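Local coordinates for protein racemase (Pseudovibrio sp. JE062, PDB 3MKC) that belongs to the mandelate racemase/muconate lactonizing enzyme group of the enolase superfamily, pairing an enolase-type N-terminal domain with a TIM-barrel-like domain, at residues 187-199 and 221-234. Residues are numbered along the deposited sequence; the frame is centred on the assembly and turned at random.
Sequences STKEVAYYLRELR and EVARLLNSIEDLEL
Leu232 O takes two N-H groups from one guanidinium: Arg199 NE at 2.9 Å, lying in the carbonyl plane, and Arg199 NH2 at 3.0 Å, nearly in line with the C=O. This side-on grip keeps the guanidinium edge against the turn after helix 219-228, and a weak bond from Arg199 NH2 to Glu233 O adds to it. CG of Arg199 is anti to the backbone N, and bends at chi2 and chi3 bring its NE-NH2 edge to this carbonyl, while NH1 bonds to Thr206 O and Gly203 O, tying the end of helix 188-202 to the loop that follows. One turn earlier, Arg196 runs extended from CG to NE and meets Asp231 end-on in a salt bridge. NH1 reaches the syn lone pair of OD2 (2.7 Å), whereas NH2 meets OD1, which lies out of the guanidinium plane; guanidinium and carboxylate planes are 30° apart. NH2 also bonds weakly to Ser228 O. Leu232 lies over one face of this guanidinium, its CD2 3.9 Å from Arg199 CG. Farther back along helix 188-202, where helix 219-228 ends, Ala192 CB touches both Leu225 CD1 (3.8 Å) and Ile229 CG2 (3.9 Å), and Leu195 CD1 touches Ile229 CD1. The axes of segments 188-199 and 221-228 run in roughly the same direction, 9.9 Å apart at closest, crossing at -30°. Leu195 and Leu234 also touch Val210 of strand 207-211, which lies between the two helices in the chain: neighbouring outer helices of the beta/alpha barrel, packed side by side over its strands.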
loop_
_atom_site.group_PDB
_atom_site.type_symbol
_atom_site.label_atom_id
_atom_site.label_comp_id
_atom_site.label_asym_id
_atom_site.label_seq_id
_atom_site.Cartn_x
_atom_site.Cartn_y
_atom_site.Cartn_z
ATOM N N SER A 187 -6.743 22.773 -17.897
ATOM C CA SER A 187 -8.185 22.579 -17.997
ATOM C C SER A 187 -8.358 21.090 -18.232
ATOM O O SER A 187 -7.373 20.382 -18.430
ATOM C CB SER A 187 -8.756 23.357 -19.188
ATOM O OG SER A 187 -8.282 22.840 -20.420
ATOM N N THR A 188 -9.594 20.605 -18.222
ATOM C CA THR A 188 -9.806 19.183 -18.448
ATOM C C THR A 188 -9.376 18.788 -19.862
ATOM O O THR A 188 -8.885 17.680 -20.080
ATOM C CB THR A 188 -11.274 18.785 -18.229
ATOM O OG1 THR A 188 -12.104 19.456 -19.183
ATOM C CG2 THR A 188 -11.711 19.161 -16.824
ATOM N N LYS A 189 -9.543 19.691 -20.822
ATOM C CA LYS A 189 -9.133 19.381 -22.183
ATOM C C LYS A 189 -7.616 19.233 -22.273
ATOM O O LYS A 189 -7.109 18.400 -23.023
ATOM C CB LYS A 189 -9.623 20.455 -23.161
ATOM C CG LYS A 189 -10.760 19.962 -24.044
ATOM C CD LYS A 189 -10.301 18.717 -24.807
ATOM C CE LYS A 189 -11.455 17.867 -25.326
ATOM N NZ LYS A 189 -10.923 16.600 -25.923
ATOM N N GLU A 190 -6.898 20.032 -21.492
ATOM C CA GLU A 190 -5.447 19.973 -21.487
ATOM C C GLU A 190 -4.990 18.668 -20.845
ATOM O O GLU A 190 -3.994 18.075 -21.263
ATOM C CB GLU A 190 -4.868 21.166 -20.719
ATOM C CG GLU A 190 -5.123 22.514 -21.383
ATOM C CD GLU A 190 -4.565 23.672 -20.578
ATOM O OE1 GLU A 190 -5.003 23.869 -19.425
ATOM O OE2 GLU A 190 -3.682 24.381 -21.094
ATOM N N VAL A 191 -5.718 18.228 -19.822
ATOM C CA VAL A 191 -5.390 16.981 -19.145
ATOM C C VAL A 191 -5.559 15.839 -20.139
ATOM O O VAL A 191 -4.756 14.908 -20.164
ATOM C CB VAL A 191 -6.310 16.739 -17.922
ATOM C CG1 VAL A 191 -6.053 15.348 -17.336
ATOM C CG2 VAL A 191 -6.048 17.804 -16.870
ATOM N N ALA A 192 -6.603 15.920 -20.960
ATOM C CA ALA A 192 -6.849 14.888 -21.956
ATOM C C ALA A 192 -5.677 14.863 -22.935
ATOM O O ALA A 192 -5.191 13.799 -23.317
ATOM C CB ALA A 192 -8.139 15.168 -22.693
ATOM N N TYR A 193 -5.235 16.051 -23.334
ATOM C CA TYR A 193 -4.116 16.201 -24.258
ATOM C C TYR A 193 -2.889 15.545 -23.643
ATOM O O TYR A 193 -2.196 14.748 -24.280
ATOM C CB TYR A 193 -3.837 17.689 -24.502
ATOM C CG TYR A 193 -2.510 17.947 -25.177
ATOM C CD1 TYR A 193 -2.318 17.628 -26.519
ATOM C CD2 TYR A 193 -1.435 18.465 -24.459
ATOM C CE1 TYR A 193 -1.082 17.816 -27.133
ATOM C CE2 TYR A 193 -0.190 18.655 -25.063
ATOM C CZ TYR A 193 -0.025 18.328 -26.398
ATOM O OH TYR A 193 1.199 18.499 -27.000
ATOM N N TYR A 194 -2.645 15.895 -22.387
ATOM C CA TYR A 194 -1.527 15.385 -21.606
ATOM C C TYR A 194 -1.457 13.860 -21.621
ATOM O O TYR A 194 -0.434 13.271 -21.972
ATOM C CB TYR A 194 -1.684 15.891 -20.172
ATOM C CG TYR A 194 -0.699 15.370 -19.159
ATOM C CD1 TYR A 194 0.656 15.663 -19.255
ATOM C CD2 TYR A 194 -1.137 14.634 -18.057
ATOM C CE1 TYR A 194 1.553 15.245 -18.273
ATOM C CE2 TYR A 194 -0.253 14.216 -17.074
ATOM C CZ TYR A 194 1.087 14.524 -17.185
ATOM O OH TYR A 194 1.957 14.121 -16.202
ATOM N N LEU A 195 -2.553 13.223 -21.230
ATOM C CA LEU A 195 -2.602 11.775 -21.180
ATOM C C LEU A 195 -2.449 11.169 -22.563
ATOM O O LEU A 195 -1.923 10.076 -22.709
ATOM C CB LEU A 195 -3.912 11.326 -20.531
ATOM C CG LEU A 195 -4.081 11.820 -19.087
ATOM C CD1 LEU A 195 -5.412 11.330 -18.524
ATOM C CD2 LEU A 195 -2.930 11.314 -18.228
ATOM N N ARG A 196 -2.908 11.881 -23.585
ATOM C CA ARG A 196 -2.782 11.372 -24.940
ATOM C C ARG A 196 -1.317 11.376 -25.353
ATOM O O ARG A 196 -0.853 10.469 -26.050
ATOM C CB ARG A 196 -3.604 12.223 -25.906
ATOM C CG ARG A 196 -5.081 11.899 -25.875
ATOM C CD ARG A 196 -5.903 12.863 -26.715
ATOM N NE ARG A 196 -7.294 12.434 -26.767
ATOM C CZ ARG A 196 -7.682 11.276 -27.286
ATOM N NH1 ARG A 196 -6.780 10.448 -27.798
ATOM N NH2 ARG A 196 -8.963 10.932 -27.278
ATOM N N GLU A 197 -0.585 12.394 -24.912
ATOM C CA GLU A 197 0.830 12.495 -25.254
ATOM C C GLU A 197 1.644 11.438 -24.526
ATOM O O GLU A 197 2.543 10.832 -25.107
ATOM C CB GLU A 197 1.369 13.889 -24.922
ATOM C CG GLU A 197 0.727 14.988 -25.744
ATOM C CD GLU A 197 0.869 14.754 -27.237
ATOM O OE1 GLU A 197 2.013 14.786 -27.739
ATOM O OE2 GLU A 197 -0.164 14.532 -27.906
ATOM N N LEU A 198 1.325 11.211 -23.257
ATOM C CA LEU A 198 2.048 10.218 -22.476
ATOM C C LEU A 198 1.785 8.821 -23.009
ATOM O O LEU A 198 2.693 7.989 -23.067
ATOM C CB LEU A 198 1.647 10.305 -21.002
ATOM C CG LEU A 198 2.006 11.614 -20.299
ATOM C CD1 LEU A 198 1.672 11.514 -18.818
ATOM C CD2 LEU A 198 3.492 11.898 -20.477
ATOM N N ARG A 199 0.539 8.558 -23.395
ATOM C CA ARG A 199 0.185 7.257 -23.941
ATOM C C ARG A 199 0.881 7.087 -25.289
ATOM O O ARG A 199 1.275 5.981 -25.661
ATOM C CB ARG A 199 -1.330 7.145 -24.121
ATOM C CG ARG A 199 -1.771 5.912 -24.903
ATOM C CD ARG A 199 -1.244 4.635 -24.267
ATOM N NE ARG A 199 -2.291 3.872 -23.596
ATOM C CZ ARG A 199 -2.087 2.724 -22.963
ATOM N NH1 ARG A 199 -0.870 2.200 -22.904
ATOM N NH2 ARG A 199 -3.106 2.089 -22.394
ATOM N N GLU A 221 -18.167 16.573 -14.915
ATOM C CA GLU A 221 -16.974 17.050 -15.614
ATOM C C GLU A 221 -15.964 15.906 -15.773
ATOM O O GLU A 221 -15.326 15.756 -16.821
ATOM C CB GLU A 221 -16.359 18.218 -14.835
ATOM C CG GLU A 221 -15.094 18.794 -15.433
ATOM C CD GLU A 221 -14.599 20.023 -14.671
ATOM O OE1 GLU A 221 -14.425 19.939 -13.435
ATOM O OE2 GLU A 221 -14.382 21.074 -15.309
ATOM N N VAL A 222 -15.826 15.084 -14.739
ATOM C CA VAL A 222 -14.897 13.964 -14.806
ATOM C C VAL A 222 -15.353 12.949 -15.853
ATOM O O VAL A 222 -14.545 12.452 -16.633
ATOM C CB VAL A 222 -14.766 13.261 -13.436
ATOM C CG1 VAL A 222 -13.824 12.071 -13.542
ATOM C CG2 VAL A 222 -14.244 14.246 -12.401
ATOM N N ALA A 223 -16.653 12.659 -15.885
ATOM C CA ALA A 223 -17.177 11.693 -16.853
ATOM C C ALA A 223 -16.875 12.152 -18.275
ATOM O O ALA A 223 -16.499 11.340 -19.122
ATOM C CB ALA A 223 -18.682 11.513 -16.664
ATOM N N ARG A 224 -17.035 13.447 -18.542
ATOM C CA ARG A 224 -16.748 13.969 -19.881
ATOM C C ARG A 224 -15.296 13.711 -20.234
ATOM O O ARG A 224 -14.980 13.249 -21.329
ATOM C CB ARG A 224 -17.018 15.473 -19.963
ATOM C CG ARG A 224 -18.412 15.814 -20.415
ATOM C CD ARG A 224 -18.552 17.294 -20.749
ATOM N NE ARG A 224 -19.907 17.595 -21.203
ATOM C CZ ARG A 224 -20.349 18.817 -21.476
ATOM N NH1 ARG A 224 -19.539 19.860 -21.342
ATOM N NH2 ARG A 224 -21.605 18.993 -21.873
ATOM N N LEU A 225 -14.409 14.018 -19.297
ATOM C CA LEU A 225 -12.986 13.810 -19.520
ATOM C C LEU A 225 -12.675 12.340 -19.770
ATOM O O LEU A 225 -12.045 11.996 -20.765
ATOM C CB LEU A 225 -12.184 14.310 -18.318
ATOM C CG LEU A 225 -10.703 13.926 -18.243
ATOM C CD1 LEU A 225 -9.963 14.428 -19.475
ATOM C CD2 LEU A 225 -10.099 14.507 -16.980
ATOM N N LEU A 226 -13.123 11.468 -18.872
ATOM C CA LEU A 226 -12.847 10.047 -19.036
ATOM C C LEU A 226 -13.471 9.469 -20.299
ATOM O O LEU A 226 -12.882 8.608 -20.952
ATOM C CB LEU A 226 -13.316 9.270 -17.803
ATOM C CG LEU A 226 -12.601 9.637 -16.496
ATOM C CD1 LEU A 226 -13.090 8.714 -15.387
ATOM C CD2 LEU A 226 -11.083 9.498 -16.664
ATOM N N ASN A 227 -14.656 9.944 -20.661
ATOM C CA ASN A 227 -15.293 9.437 -21.863
ATOM C C ASN A 227 -14.541 9.840 -23.126
ATOM O O ASN A 227 -14.508 9.085 -24.093
ATOM C CB ASN A 227 -16.751 9.905 -21.943
ATOM C CG ASN A 227 -17.651 9.144 -20.991
ATOM O OD1 ASN A 227 -17.369 7.996 -20.652
ATOM N ND2 ASN A 227 -18.746 9.769 -20.568
ATOM N N SER A 228 -13.909 11.007 -23.112
ATOM C CA SER A 228 -13.184 11.479 -24.294
ATOM C C SER A 228 -11.837 10.798 -24.526
ATOM O O SER A 228 -11.253 10.926 -25.603
ATOM C CB SER A 228 -12.978 12.995 -24.217
ATOM O OG SER A 228 -12.001 13.332 -23.250
ATOM N N ILE A 229 -11.335 10.081 -23.525
ATOM C CA ILE A 229 -10.051 9.401 -23.679
ATOM C C ILE A 229 -10.197 7.888 -23.603
ATOM O O ILE A 229 -9.264 7.175 -23.239
ATOM C CB ILE A 229 -9.032 9.865 -22.622
ATOM C CG1 ILE A 229 -9.552 9.559 -21.215
ATOM C CG2 ILE A 229 -8.755 11.357 -22.794
ATOM C CD1 ILE A 229 -8.571 9.929 -20.124
ATOM N N GLU A 230 -11.381 7.408 -23.961
ATOM C CA GLU A 230 -11.665 5.986 -23.952
ATOM C C GLU A 230 -10.699 5.262 -24.896
ATOM O O GLU A 230 -10.256 4.149 -24.614
ATOM C CB GLU A 230 -13.119 5.756 -24.387
ATOM C CG GLU A 230 -13.659 4.374 -24.066
ATOM C CD GLU A 230 -15.140 4.229 -24.372
ATOM O OE1 GLU A 230 -15.963 4.885 -23.695
ATOM O OE2 GLU A 230 -15.482 3.452 -25.288
ATOM N N ASP A 231 -10.359 5.907 -26.007
ATOM C CA ASP A 231 -9.452 5.312 -26.983
ATOM C C ASP A 231 -8.050 5.040 -26.429
ATOM O O ASP A 231 -7.323 4.198 -26.961
ATOM C CB ASP A 231 -9.354 6.212 -28.221
ATOM C CG ASP A 231 -8.889 7.607 -27.882
ATOM O OD1 ASP A 231 -9.516 8.246 -27.009
ATOM O OD2 ASP A 231 -7.901 8.067 -28.486
ATOM N N LEU A 232 -7.669 5.747 -25.368
ATOM C CA LEU A 232 -6.355 5.549 -24.757
ATOM C C LEU A 232 -6.294 4.212 -24.022
ATOM O O LEU A 232 -5.226 3.750 -23.639
ATOM C CB LEU A 232 -6.033 6.688 -23.787
ATOM C CG LEU A 232 -5.939 8.076 -24.427
ATOM C CD1 LEU A 232 -5.496 9.081 -23.381
ATOM C CD2 LEU A 232 -4.956 8.048 -25.596
ATOM N N GLU A 233 -7.452 3.594 -23.821
ATOM C CA GLU A 233 -7.509 2.300 -23.154
ATOM C C GLU A 233 -6.729 2.259 -21.842
ATOM O O GLU A 233 -5.990 1.303 -21.578
ATOM C CB GLU A 233 -6.968 1.217 -24.093
ATOM C CG GLU A 233 -7.670 1.155 -25.447
ATOM C CD GLU A 233 -7.078 0.096 -26.361
ATOM O OE1 GLU A 233 -6.962 -1.070 -25.925
ATOM O OE2 GLU A 233 -6.730 0.428 -27.518
ATOM N N LEU A 234 -6.894 3.286 -21.019
ATOM C CA LEU A 234 -6.196 3.349 -19.737
ATOM C C LEU A 234 -6.731 2.271 -18.790
ATOM O O LEU A 234 -7.912 1.917 -18.838
ATOM C CB LEU A 234 -6.369 4.749 -19.133
ATOM C CG LEU A 234 -5.899 5.885 -20.061
ATOM C CD1 LEU A 234 -6.224 7.240 -19.450
ATOM C CD2 LEU A 234 -4.392 5.754 -20.308
#